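Local structure of exopolyphosphatase (Cytophaga hutchinsonii, 3MDQ) at residues Ile132-Asp137 against Glu281-Leu286; Val143-Gly148 against Glu190-Leu195; Gln124-Glu129 against Gln206-Ser211. The protein probably hydrolyses inorganic polyphosphate from the chain ends, releasing phosphate, as an exopolyphosphatase of the Ppx/GppA family. All coordinates share one frame; numbering follows the deposited sequence. Where two conformers were deposited one is given.

Overall arrangement
All three contacts share the six-stranded mixed sheet, in which strand 133-138 lies between strands 143-148 and 206-210. Contacts 1 and 2 lie on one face, with centres about 9 Å apart; there helices 267-286, 178-191 and 193-202 meet the sheet. Contact 3 lies on the other face, by the end of helix 111-125, with its centre about 11 Å from that of contact 1 and about 16 Å from that of contact 2. Along the chain, contact 2 is nested inside the loops closed by both others, while contacts 1 and 3 cross. Segments distant in sequence thus cover both faces of one sheet, within an actin-like ATPase-clan fold.

Contact 1 (Ile132-Asp137 against Glu281-Leu286); sequences ISLAMD and EHVLKL
Val283 sends both of its methyl groups from the helix toward the strand, where Leu134 and Met136 receive them. CG1 of Val283 is the shared contact point: it lies 3.7 Å from Leu134 CD2, and Met136 SE comes to 4.1 Å from the same Val283 CG1. The other branch, Val283 CG2, meets the terminal methyl, with Met136 CE 4.1 Å away. Val283 is turned so that CG1 lies opposite its backbone N (chi1 175°) and CG2 opposite the carbonyl carbon, which sets CG1 between both partners and CG2 beside Met136 CE. Leu134 and Val283 come together at a slant, whereas Met136, present as selenomethionine, runs past Val283 in the opposite sense. Its first torsion puts CG between the backbone N and the carbonyl carbon (chi1 63°), and the bend at chi3 (-67°) turns CE aside, next to Val283 CG2, instead of letting the chain run straight on. Two residues apart on strand 133-138, Leu134 and Met136 belong to the same face of the mixed sheet, so this is a helix laid against a sheet, in one of the layered alpha/beta domains of the actin-like ATPase clan. Helix 267-286 touches the strand through one residue here, close to its C-terminal end. No hydrogen bond passes between the two segments; the contact is entirely apolar and buried. Phe145 of the neighbouring strand touches both Met136 and Val283 and so extends the same patch. On the other neighbouring strand, Leu207 also touches Leu134, while the adjacent His282 lays its ring nearly parallel to that of His185.

Contact 2 (Val143-Gly148 against Glu190-Leu195); sequences VEFIIG and EVLVPL
The CA atoms of Phe145 and Leu195 stand 7.8 Å apart, the closest pair of CA atoms between strand 143-148 and the break where helix 178-191 gives way to helix 193-202. Phe145 does the work on the strand side. Leu195 lowers CD2 onto the middle of one ring face: this methyl sits 3.8 Å from the ring centroid of Phe145 and 10° off the normal, a nearly perpendicular CH-pi contact. The second branch reaches the root of the ring, with Leu195 CD1 4.0 Å from Phe145 CB, so both branches lie on the same side of the ring, CD1 by its base and CD2 over its centre. With CG opposite the backbone N (chi1 173°), Leu195 points this fork at the strand. Leu192 adds a lesser touch, its CD2 lying 4.0 Å from Phe145 CE2 and approaching obliquely. Both leucines cross the phenylalanine side chain at about a right angle. Leu192 occupies the junction itself, leaving helical geometry after the first helix and standing at the N-cap position of the second; a weak hydrogen bond from Leu195 N to Leu192 O spans that first turn. With an alanine in place of Phe145, the two leucines would probably lose the ring they close upon, and a gap would be likely to open between helix and sheet. Leu134 and Trp155 also touch Phe145, joining it to both neighbouring strands. Helices laid over one face of a mixed sheet, here through the junction of two successive helices packed on an aromatic from an interior strand, fit the layered alpha/beta architecture of the actin-like ATPase clan.

Contact 3 (Gln124-Glu129 against Gln206-Ser211); sequences QAVPME and QLIGCS
Ile208 pushes its CD1 methyl off the strand to meet Val126 and Met128, and that single carbon carries the whole contact. The closer partner is the selenium, with Met128 SE 3.7 Å from Ile208 CD1; Met128 CG, at 3.9 Å from the same Ile208 CD1, shows that the methyl rests along the chain and not only against its heavy atom. Val126 adds CG1, 4.1 Å from Ile208 CD1, as the two side chains pass in opposite directions. Ile208 reaches this far because CG1 stands opposite its carbonyl carbon (chi1 -63°) and the chain then extends to CD1 (chi2 169°). Val126 is where the chain leaves helix 111-125, and Met128, a selenomethionine, sits in the loop that follows. Behind Ile208, backbone hydrogen bonds to Leu134 and Met136 fix its strand beside strand 133-138, while Val122 and Ser133 also touch its side chain. Phe119 backs Met128 from within the helix, and Thr235 OG1 bonds Ala125 O at the helix's end. With no hydrogen bond across the segments, the contact between helix exit and sheet is purely apolar here, made through the selenium of the labelled methionine and three carbons.

Contact 1 (Ile132-Asp137 against Glu281-Leu286)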
ATOM      1  N   ILE A 132      -0.542   7.145 -20.487  1.00 11.64           N
ATOM      2  CA  ILE A 132      -1.657   7.225 -19.505  1.00  9.61           C
ATOM      3  C   ILE A 132      -1.681   5.902 -18.742  1.00 10.78           C
ATOM      4  O   ILE A 132      -1.831   4.822 -19.329  1.00 10.92           O
ATOM      5  CB  ILE A 132      -2.996   7.468 -20.198  1.00 11.26           C
ATOM      6  CG1 ILE A 132      -2.973   8.728 -21.060  1.00 19.32           C
ATOM      7  CG2 ILE A 132      -4.136   7.570 -19.175  1.00 14.03           C
ATOM      8  CD1 ILE A 132      -2.548   9.907 -20.359  1.00 23.78           C
ATOM      9  N   SER A 133      -1.483   5.993 -17.441  1.00  9.86           N
ATOM     10  CA  SER A 133      -1.242   4.826 -16.627  1.00  9.91           C
ATOM     11  C   SER A 133      -2.258   4.772 -15.491  1.00  9.14           C
ATOM     12  O   SER A 133      -2.627   5.808 -14.930  1.00 10.27           O
ATOM     13  CB  SER A 133       0.171   4.891 -16.042  1.00 11.03           C
ATOM     14  OG  SER A 133       1.125   5.101 -17.122  1.00 11.64           O
ATOM     15  N   LEU A 134      -2.653   3.546 -15.123  1.00  9.43           N
ATOM     16  CA  LEU A 134      -3.466   3.326 -13.941  1.00  9.45           C
ATOM     17  C   LEU A 134      -2.545   2.760 -12.878  1.00 10.31           C
ATOM     18  O   LEU A 134      -1.935   1.674 -13.063  1.00  9.97           O
ATOM     19  CB  LEU A 134      -4.626   2.374 -14.238  1.00  8.60           C
ATOM     20  CG  LEU A 134      -5.461   1.938 -13.035  1.00 11.27           C
ATOM     21  CD1 LEU A 134      -6.190   3.127 -12.366  1.00 11.88           C
ATOM     22  CD2 LEU A 134      -6.465   0.803 -13.434  1.00 11.10           C
ATOM     23  N   ALA A 135      -2.424   3.464 -11.751  1.00  8.23           N
ATOM     24  CA  ALA A 135      -1.696   2.957 -10.604  1.00  8.39           C
ATOM     25  C   ALA A 135      -2.657   2.517  -9.530  1.00 10.11           C
ATOM     26  O   ALA A 135      -3.674   3.172  -9.314  1.00 10.06           O
ATOM     27  CB  ALA A 135      -0.725   4.054 -10.041  1.00  9.96           C
HETATM   28  N   MSE A 136      -2.310   1.411  -8.856  1.00  8.94           N
HETATM   29  CA  MSE A 136      -3.141   0.873  -7.784  1.00 10.48           C
HETATM   30  C   MSE A 136      -2.313   0.488  -6.558  1.00 11.01           C
HETATM   31  O   MSE A 136      -1.264  -0.159  -6.676  1.00 10.21           O
HETATM   32  CB  MSE A 136      -3.993  -0.294  -8.286  1.00 14.36           C
HETATM   33  CG  MSE A 136      -3.273  -1.449  -8.735  1.00 14.38           C
HETATM   34 SE   MSE A 136      -4.592  -2.873  -9.307  0.75 13.75          SE
HETATM   35  CE  MSE A 136      -5.429  -3.371  -7.789  1.00 15.24           C
ATOM     36  N   ASP A 137      -2.747   0.953  -5.390  1.00 10.59           N
ATOM     37  CA  ASP A 137      -2.095   0.678  -4.119  1.00  9.95           C
ATOM     38  C   ASP A 137      -3.051  -0.127  -3.265  1.00 11.05           C
ATOM     39  O   ASP A 137      -4.105   0.372  -2.904  1.00 10.87           O
ATOM     40  CB  ASP A 137      -1.689   1.962  -3.413  1.00 10.61           C
ATOM     41  CG  ASP A 137      -0.922   1.685  -2.126  1.00 14.31           C
ATOM     42  OD1 ASP A 137      -1.478   1.027  -1.214  1.00 16.16           O
ATOM     43  OD2 ASP A 137       0.261   2.097  -2.052  1.00 13.92           O
ATOM     44  N   GLU A 281      -6.637  -9.198 -10.630  0.50  9.41           N
ATOM     45  CA  GLU A 281      -7.164  -9.865 -11.811  0.50  9.07           C
ATOM     46  C   GLU A 281      -8.376  -9.074 -12.320  0.50  9.52           C
ATOM     47  O   GLU A 281      -8.460  -8.772 -13.516  0.50  9.25           O
ATOM     48  CB  GLU A 281      -7.498 -11.329 -11.513  0.50  9.96           C
ATOM     49  CG  GLU A 281      -8.186 -12.070 -12.640  0.50 10.07           C
ATOM     50  CD  GLU A 281      -7.293 -12.466 -13.771  0.50 16.26           C
ATOM     51  OE1 GLU A 281      -6.092 -12.170 -13.752  0.50 13.33           O
ATOM     52  OE2 GLU A 281      -7.819 -13.099 -14.710  0.50 24.07           O
ATOM     53  N   HIS A 282      -9.283  -8.702 -11.411  1.00 10.15           N
ATOM     54  CA  HIS A 282     -10.477  -7.964 -11.789  1.00  9.95           C
ATOM     55  C   HIS A 282     -10.111  -6.700 -12.538  1.00 10.54           C
ATOM     56  O   HIS A 282     -10.682  -6.392 -13.592  1.00 12.31           O
ATOM     57  CB  HIS A 282     -11.267  -7.621 -10.535  1.00  9.82           C
ATOM     58  CG  HIS A 282     -12.637  -7.112 -10.813  1.00 13.61           C
ATOM     59  ND1 HIS A 282     -13.733  -7.936 -10.802  1.00 15.18           N
ATOM     60  CD2 HIS A 282     -13.090  -5.871 -11.096  1.00 14.19           C
ATOM     61  CE1 HIS A 282     -14.810  -7.228 -11.109  1.00 14.16           C
ATOM     62  NE2 HIS A 282     -14.451  -5.978 -11.310  1.00 13.68           N
ATOM     63  N   VAL A 283      -9.143  -5.960 -12.002  1.00  9.95           N
ATOM     64  CA  VAL A 283      -8.695  -4.697 -12.634  1.00 11.81           C
ATOM     65  C   VAL A 283      -8.005  -4.937 -13.983  1.00 13.09           C
ATOM     66  O   VAL A 283      -8.241  -4.221 -14.953  1.00 11.40           O
ATOM     67  CB  VAL A 283      -7.804  -3.884 -11.663  1.00 11.08           C
ATOM     68  CG1 VAL A 283      -7.236  -2.611 -12.371  1.00 12.23           C
ATOM     69  CG2 VAL A 283      -8.611  -3.502 -10.421  1.00 13.24           C
ATOM     70  N   LEU A 284      -7.196  -5.981 -14.062  1.00 11.94           N
ATOM     71  CA  LEU A 284      -6.556  -6.370 -15.326  1.00 15.09           C
ATOM     72  C   LEU A 284      -7.517  -6.602 -16.449  1.00 16.05           C
ATOM     73  O   LEU A 284      -7.217  -6.246 -17.613  1.00 19.98           O
ATOM     74  CB  LEU A 284      -5.745  -7.659 -15.172  1.00 17.03           C
ATOM     75  CG  LEU A 284      -4.328  -7.474 -14.760  1.00 20.17           C
ATOM     76  CD1 LEU A 284      -3.744  -8.872 -14.537  1.00 24.60           C
ATOM     77  CD2 LEU A 284      -3.520  -6.703 -15.862  1.00 19.47           C
ATOM     78  N   LYS A 285      -8.691  -7.164 -16.153  1.00 13.36           N
ATOM     79  CA  LYS A 285      -9.703  -7.387 -17.162  1.00 17.17           C
ATOM     80  C   LYS A 285     -10.303  -6.074 -17.661  1.00 21.15           C
ATOM     81  O   LYS A 285     -10.799  -6.027 -18.781  1.00 23.34           O
ATOM     82  CB  LYS A 285     -10.792  -8.325 -16.627  1.00 18.64           C
ATOM     83  CG  LYS A 285     -10.279  -9.749 -16.411  1.00 29.28           C
ATOM     84  N   LEU A 286     -10.220  -5.010 -16.863  1.00 15.42           N
ATOM     85  CA  LEU A 286     -10.696  -3.651 -17.260  1.00 15.31           C
ATOM     86  C   LEU A 286      -9.703  -2.816 -18.059  1.00 18.45           C
ATOM     87  O   LEU A 286     -10.108  -1.917 -18.801  1.00 18.34           O
ATOM     88  CB  LEU A 286     -11.089  -2.836 -16.005  1.00 14.49           C
ATOM     89  CG  LEU A 286     -12.139  -3.414 -15.068  1.00 16.40           C
ATOM     90  CD1 LEU A 286     -12.369  -2.541 -13.856  1.00 17.82           C
ATOM     91  CD2 LEU A 286     -13.458  -3.685 -15.838  1.00 21.60           C
TER

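Contact 2 (Val143-Gly148 against Glu190-Leu195)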
ATOM      1  N   VAL A 143      -7.878   0.725  -0.941  1.00  8.12           N
ATOM      2  CA  VAL A 143      -7.202   0.606  -2.206  1.00  7.47           C
ATOM      3  C   VAL A 143      -7.388   1.935  -2.959  1.00  8.45           C
ATOM      4  O   VAL A 143      -8.510   2.437  -3.120  1.00  9.59           O
ATOM      5  CB  VAL A 143      -7.765  -0.545  -3.055  1.00  9.51           C
ATOM      6  CG1 VAL A 143      -7.037  -0.645  -4.414  1.00 12.11           C
ATOM      7  CG2 VAL A 143      -7.690  -1.919  -2.258  1.00 10.30           C
ATOM      8  N   GLU A 144      -6.268   2.520  -3.366  1.00  8.67           N
ATOM      9  CA  GLU A 144      -6.276   3.773  -4.127  1.00  9.78           C
ATOM     10  C   GLU A 144      -5.966   3.479  -5.597  1.00  9.37           C
ATOM     11  O   GLU A 144      -5.072   2.688  -5.888  1.00  9.99           O
ATOM     12  CB  GLU A 144      -5.251   4.773  -3.603  1.00 11.95           C
ATOM     13  CG  GLU A 144      -5.605   5.456  -2.288  1.00 12.50           C
ATOM     14  CD  GLU A 144      -5.602   4.525  -1.126  1.00 13.42           C
ATOM     15  OE1 GLU A 144      -4.557   3.934  -0.838  1.00 13.88           O
ATOM     16  OE2 GLU A 144      -6.674   4.390  -0.470  1.00 14.60           O
ATOM     17  N   PHE A 145      -6.708   4.135  -6.470  1.00  8.93           N
ATOM     18  CA  PHE A 145      -6.503   4.069  -7.891  1.00  7.84           C
ATOM     19  C   PHE A 145      -6.260   5.466  -8.412  1.00  8.53           C
ATOM     20  O   PHE A 145      -6.977   6.413  -8.014  1.00  9.02           O
ATOM     21  CB  PHE A 145      -7.719   3.512  -8.585  1.00  7.97           C
ATOM     22  CG  PHE A 145      -8.014   2.066  -8.275  1.00  8.25           C
ATOM     23  CD1 PHE A 145      -7.379   1.064  -8.955  1.00  9.81           C
ATOM     24  CD2 PHE A 145      -8.959   1.740  -7.324  1.00 11.04           C
ATOM     25  CE1 PHE A 145      -7.652  -0.258  -8.667  1.00  9.27           C
ATOM     26  CE2 PHE A 145      -9.248   0.426  -7.062  1.00  9.64           C
ATOM     27  CZ  PHE A 145      -8.614  -0.568  -7.730  1.00  9.36           C
ATOM     28  N   ILE A 146      -5.240   5.617  -9.260  1.00  7.94           N
ATOM     29  CA  ILE A 146      -4.906   6.898  -9.850  1.00  7.96           C
ATOM     30  C   ILE A 146      -4.642   6.733 -11.352  1.00  8.83           C
ATOM     31  O   ILE A 146      -3.892   5.807 -11.741  1.00  8.88           O
ATOM     32  CB  ILE A 146      -3.649   7.541  -9.217  1.00  7.68           C
ATOM     33  CG1 ILE A 146      -3.690   7.532  -7.685  1.00  9.92           C
ATOM     34  CG2 ILE A 146      -3.436   8.973  -9.768  1.00  9.27           C
ATOM     35  CD1 ILE A 146      -2.960   6.380  -7.065  1.00  8.82           C
ATOM     36  N   ILE A 147      -5.239   7.588 -12.193  1.00  7.79           N
ATOM     37  CA  ILE A 147      -4.945   7.605 -13.607  1.00  7.47           C
ATOM     38  C   ILE A 147      -4.151   8.858 -13.907  1.00  8.05           C
ATOM     39  O   ILE A 147      -4.595   9.924 -13.560  1.00  9.01           O
ATOM     40  CB  ILE A 147      -6.193   7.519 -14.470  1.00  8.49           C
ATOM     41  CG1 ILE A 147      -6.929   6.200 -14.247  1.00  9.61           C
ATOM     42  CG2 ILE A 147      -5.858   7.722 -15.968  1.00 11.02           C
ATOM     43  CD1 ILE A 147      -8.289   6.079 -14.913  1.00 11.69           C
ATOM     44  N   GLY A 148      -2.966   8.701 -14.488  1.00  9.50           N
ATOM     45  CA  GLY A 148      -2.131   9.849 -14.790  1.00  9.91           C
ATOM     46  C   GLY A 148      -0.905   9.497 -15.576  1.00  9.92           C
ATOM     47  O   GLY A 148      -0.797   8.416 -16.171  1.00 10.45           O
ATOM     48  N   GLU A 190     -19.839  -4.259  -8.044  1.00  9.74           N
ATOM     49  CA  GLU A 190     -20.678  -3.251  -7.404  1.00 11.81           C
ATOM     50  C   GLU A 190     -19.866  -2.027  -6.950  1.00 13.99           C
ATOM     51  O   GLU A 190     -20.315  -0.886  -7.109  1.00 18.28           O
ATOM     52  CB  GLU A 190     -21.433  -3.875  -6.217  1.00 12.86           C
ATOM     53  CG  GLU A 190     -22.481  -4.920  -6.616  1.00 13.19           C
ATOM     54  CD  GLU A 190     -23.530  -4.377  -7.568  1.00 19.56           C
ATOM     55  OE1 GLU A 190     -24.039  -3.284  -7.293  1.00 26.48           O
ATOM     56  OE2 GLU A 190     -23.761  -5.001  -8.624  1.00 22.44           O
ATOM     57  N   VAL A 191     -18.678  -2.258  -6.387  0.50 11.77           N
ATOM     58  CA  VAL A 191     -17.860  -1.202  -5.751  0.50 11.83           C
ATOM     59  C   VAL A 191     -17.161  -0.314  -6.783  0.50  9.81           C
ATOM     60  O   VAL A 191     -17.086   0.927  -6.635  0.50  9.56           O
ATOM     61  CB  VAL A 191     -16.763  -1.814  -4.811  0.50 13.33           C
ATOM     62  CG1 VAL A 191     -15.816  -0.722  -4.276  0.50 12.17           C
ATOM     63  CG2 VAL A 191     -17.375  -2.559  -3.651  0.50 16.54           C
ATOM     64  N   LEU A 192     -16.685  -0.941  -7.848  1.00 11.55           N
ATOM     65  CA  LEU A 192     -15.716  -0.291  -8.751  1.00 11.88           C
ATOM     66  C   LEU A 192     -16.308   0.435  -9.936  1.00 10.13           C
ATOM     67  O   LEU A 192     -15.607   0.804 -10.867  1.00 10.92           O
ATOM     68  CB  LEU A 192     -14.649  -1.296  -9.200  1.00 11.96           C
ATOM     69  CG  LEU A 192     -13.808  -1.851  -8.059  1.00 12.46           C
ATOM     70  CD1 LEU A 192     -12.903  -2.902  -8.694  1.00 15.54           C
ATOM     71  CD2 LEU A 192     -13.023  -0.749  -7.349  1.00 14.71           C
ATOM     72  N   VAL A 193     -17.613   0.701  -9.911  1.00 10.49           N
ATOM     73  CA  VAL A 193     -18.219   1.430 -11.010  1.00 10.60           C
ATOM     74  C   VAL A 193     -17.524   2.750 -11.345  1.00 12.64           C
ATOM     75  O   VAL A 193     -17.283   3.015 -12.498  1.00 11.76           O
ATOM     76  CB  VAL A 193     -19.761   1.624 -10.798  1.00 11.73           C
ATOM     77  CG1 VAL A 193     -20.344   2.495 -11.916  1.00 15.82           C
ATOM     78  CG2 VAL A 193     -20.437   0.254 -10.872  1.00 12.67           C
ATOM     79  N   PRO A 194     -17.120   3.533 -10.336  1.00 11.31           N
ATOM     80  CA  PRO A 194     -16.461   4.808 -10.669  1.00 10.47           C
ATOM     81  C   PRO A 194     -15.109   4.561 -11.350  1.00 12.00           C
ATOM     82  O   PRO A 194     -14.679   5.346 -12.174  1.00 10.89           O
ATOM     83  CB  PRO A 194     -16.303   5.475  -9.312  1.00 11.90           C
ATOM     84  CG  PRO A 194     -17.408   4.877  -8.482  1.00 15.07           C
ATOM     85  CD  PRO A 194     -17.489   3.463  -8.909  1.00 12.78           C
ATOM     86  N   LEU A 195     -14.454   3.449 -11.003  1.00 10.38           N
ATOM     87  CA  LEU A 195     -13.213   3.094 -11.668  1.00  9.34           C
ATOM     88  C   LEU A 195     -13.447   2.703 -13.123  1.00 10.43           C
ATOM     89  O   LEU A 195     -12.726   3.155 -14.027  1.00 11.41           O
ATOM     90  CB  LEU A 195     -12.474   1.997 -10.911  1.00  8.33           C
ATOM     91  CG  LEU A 195     -11.246   1.448 -11.616  1.00  9.08           C
ATOM     92  CD1 LEU A 195     -10.102   2.497 -11.690  1.00 11.56           C
ATOM     93  CD2 LEU A 195     -10.736   0.219 -10.879  1.00 12.14           C
TER

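Contact 3 (Gln124-Glu129 against Gln206-Ser211)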
ATOM      1  N   GLN A 124       8.047   9.281  -9.172  1.00  9.51           N
ATOM      2  CA  GLN A 124       9.498   9.261  -8.934  1.00 10.38           C
ATOM      3  C   GLN A 124      10.118   7.882  -9.245  1.00  9.86           C
ATOM      4  O   GLN A 124      11.266   7.817  -9.683  1.00 13.16           O
ATOM      5  CB  GLN A 124       9.812   9.642  -7.485  1.00 10.78           C
ATOM      6  CG  GLN A 124      11.221  10.086  -7.295  1.00 12.91           C
ATOM      7  CD  GLN A 124      11.490  11.454  -7.955  1.00 17.82           C
ATOM      8  OE1 GLN A 124      10.572  12.261  -8.214  1.00 13.01           O
ATOM      9  NE2 GLN A 124      12.780  11.728  -8.210  1.00 18.81           N
ATOM     10  N   ALA A 125       9.368   6.807  -9.053  1.00  9.21           N
ATOM     11  CA  ALA A 125       9.868   5.463  -9.226  1.00  8.78           C
ATOM     12  C   ALA A 125       9.803   4.941 -10.651  1.00 10.91           C
ATOM     13  O   ALA A 125      10.621   4.083 -11.024  1.00 11.64           O
ATOM     14  CB  ALA A 125       9.083   4.533  -8.349  1.00 10.41           C
ATOM     15  N   VAL A 126       8.804   5.367 -11.414  1.00  9.29           N
ATOM     16  CA  VAL A 126       8.483   4.812 -12.727  1.00  9.24           C
ATOM     17  C   VAL A 126       8.362   5.979 -13.712  1.00 10.65           C
ATOM     18  O   VAL A 126       7.470   6.828 -13.568  1.00 11.25           O
ATOM     19  CB  VAL A 126       7.149   4.100 -12.725  1.00 10.64           C
ATOM     20  CG1 VAL A 126       6.854   3.487 -14.130  1.00 13.17           C
ATOM     21  CG2 VAL A 126       7.101   2.993 -11.620  1.00 10.55           C
ATOM     22  N   PRO A 127       9.268   6.064 -14.691  1.00 10.75           N
ATOM     23  CA  PRO A 127       9.190   7.150 -15.671  1.00 10.71           C
ATOM     24  C   PRO A 127       8.151   6.861 -16.736  1.00 12.66           C
ATOM     25  O   PRO A 127       8.402   6.072 -17.649  1.00 16.57           O
ATOM     26  CB  PRO A 127      10.619   7.192 -16.252  1.00 11.22           C
ATOM     27  CG  PRO A 127      11.100   5.790 -16.112  1.00 10.58           C
ATOM     28  CD  PRO A 127      10.454   5.218 -14.875  1.00 12.29           C
HETATM   29  N   MSE A 128       6.965   7.426 -16.570  1.00 11.32           N
HETATM   30  CA  MSE A 128       5.796   7.075 -17.366  1.00 12.43           C
HETATM   31  C   MSE A 128       5.728   7.817 -18.674  1.00 13.84           C
HETATM   32  O   MSE A 128       4.902   7.474 -19.543  1.00 13.39           O
HETATM   33  CB  MSE A 128       4.515   7.357 -16.562  1.00 13.46           C
HETATM   34  CG  MSE A 128       4.333   6.397 -15.398  1.00 11.03           C
HETATM   35 SE   MSE A 128       2.810   6.908 -14.323  0.75 12.82          SE
HETATM   36  CE  MSE A 128       3.727   8.028 -13.117  1.00 13.21           C
ATOM     37  N   GLU A 129       6.573   8.837 -18.843  1.00 13.72           N
ATOM     38  CA  GLU A 129       6.491   9.707 -20.026  1.00 16.33           C
ATOM     39  C   GLU A 129       5.046  10.241 -20.129  1.00 11.25           C
ATOM     40  O   GLU A 129       4.404  10.543 -19.097  1.00 13.70           O
ATOM     41  CB  GLU A 129       6.925   8.944 -21.300  1.00 18.21           C
ATOM     42  CG  GLU A 129       8.270   8.193 -21.250  1.00 23.39           C
ATOM     43  CD  GLU A 129       8.721   7.709 -22.645  1.00 24.52           C
ATOM     44  OE1 GLU A 129       9.072   8.583 -23.482  1.00 25.69           O
ATOM     45  OE2 GLU A 129       8.716   6.479 -22.902  1.00 17.65           O
ATOM     46  N   GLN A 206      -1.455   1.308 -19.427  1.00 10.86           N
ATOM     47  CA  GLN A 206      -0.526   0.564 -18.578  1.00 10.21           C
ATOM     48  C   GLN A 206      -1.069   0.487 -17.149  1.00 11.10           C
ATOM     49  O   GLN A 206      -1.863   1.331 -16.703  1.00 11.40           O
ATOM     50  CB  GLN A 206       0.853   1.243 -18.500  1.00 11.59           C
ATOM     51  CG  GLN A 206       1.586   1.503 -19.863  1.00 18.17           C
ATOM     52  CD  GLN A 206       1.876   0.228 -20.711  1.00 20.14           C
ATOM     53  OE1 GLN A 206       1.883   0.289 -21.951  1.00 30.09           O
ATOM     54  NE2 GLN A 206       2.032  -0.886 -20.072  1.00 24.13           N
ATOM     55  N   LEU A 207      -0.652  -0.567 -16.454  1.00  8.96           N
ATOM     56  CA  LEU A 207      -1.021  -0.825 -15.063  1.00 10.38           C
ATOM     57  C   LEU A 207       0.225  -0.859 -14.193  1.00  8.82           C
ATOM     58  O   LEU A 207       1.208  -1.574 -14.471  1.00  9.45           O
ATOM     59  CB  LEU A 207      -1.821  -2.157 -14.914  1.00 11.41           C
ATOM     60  CG  LEU A 207      -2.331  -2.506 -13.520  1.00 12.12           C
ATOM     61  CD1 LEU A 207      -3.282  -1.438 -12.935  1.00 12.85           C
ATOM     62  CD2 LEU A 207      -3.039  -3.888 -13.534  1.00 16.94           C
ATOM     63  N   ILE A 208       0.213  -0.080 -13.122  1.00  8.18           N
ATOM     64  CA  ILE A 208       1.290  -0.016 -12.133  1.00  7.70           C
ATOM     65  C   ILE A 208       0.722  -0.397 -10.770  1.00  8.87           C
ATOM     66  O   ILE A 208      -0.394   0.041 -10.428  1.00 10.28           O
ATOM     67  CB  ILE A 208       1.834   1.409 -12.047  1.00  8.57           C
ATOM     68  CG1 ILE A 208       2.450   1.826 -13.397  1.00 11.45           C
ATOM     69  CG2 ILE A 208       2.856   1.563 -10.911  1.00 11.18           C
ATOM     70  CD1 ILE A 208       2.799   3.326 -13.506  1.00 10.51           C
ATOM     71  N   GLY A 209       1.438  -1.228 -10.011  1.00  8.87           N
ATOM     72  CA  GLY A 209       1.023  -1.593  -8.659  1.00  9.58           C
ATOM     73  C   GLY A 209       2.070  -1.193  -7.657  1.00 10.07           C
ATOM     74  O   GLY A 209       3.272  -1.243  -7.955  1.00 10.50           O
ATOM     75  N   CYS A 210       1.652  -0.785  -6.466  1.00  9.98           N
ATOM     76  CA  CYS A 210       2.593  -0.545  -5.383  1.00  9.07           C
ATOM     77  C   CYS A 210       2.043  -1.082  -4.045  1.00 11.51           C
ATOM     78  O   CYS A 210       0.851  -1.407  -3.917  1.00 13.03           O
ATOM     79  CB  CYS A 210       3.024   0.915  -5.302  1.00 12.58           C
ATOM     80  SG  CYS A 210       1.669   2.068  -5.095  1.00 14.77           S
ATOM     81  N   SER A 211       2.971  -1.089  -3.090  1.00 13.07           N
ATOM     82  CA  SER A 211       2.809  -1.518  -1.710  1.00 14.46           C
ATOM     83  C   SER A 211       2.960  -3.011  -1.555  1.00 13.41           C
ATOM     84  O   SER A 211       3.419  -3.686  -2.501  1.00 13.77           O
ATOM     85  CB  SER A 211       1.537  -0.939  -1.114  0.50 15.85           C
ATOM     86  OG  SER A 211       1.795   0.393  -0.734  0.50 15.77           O
TER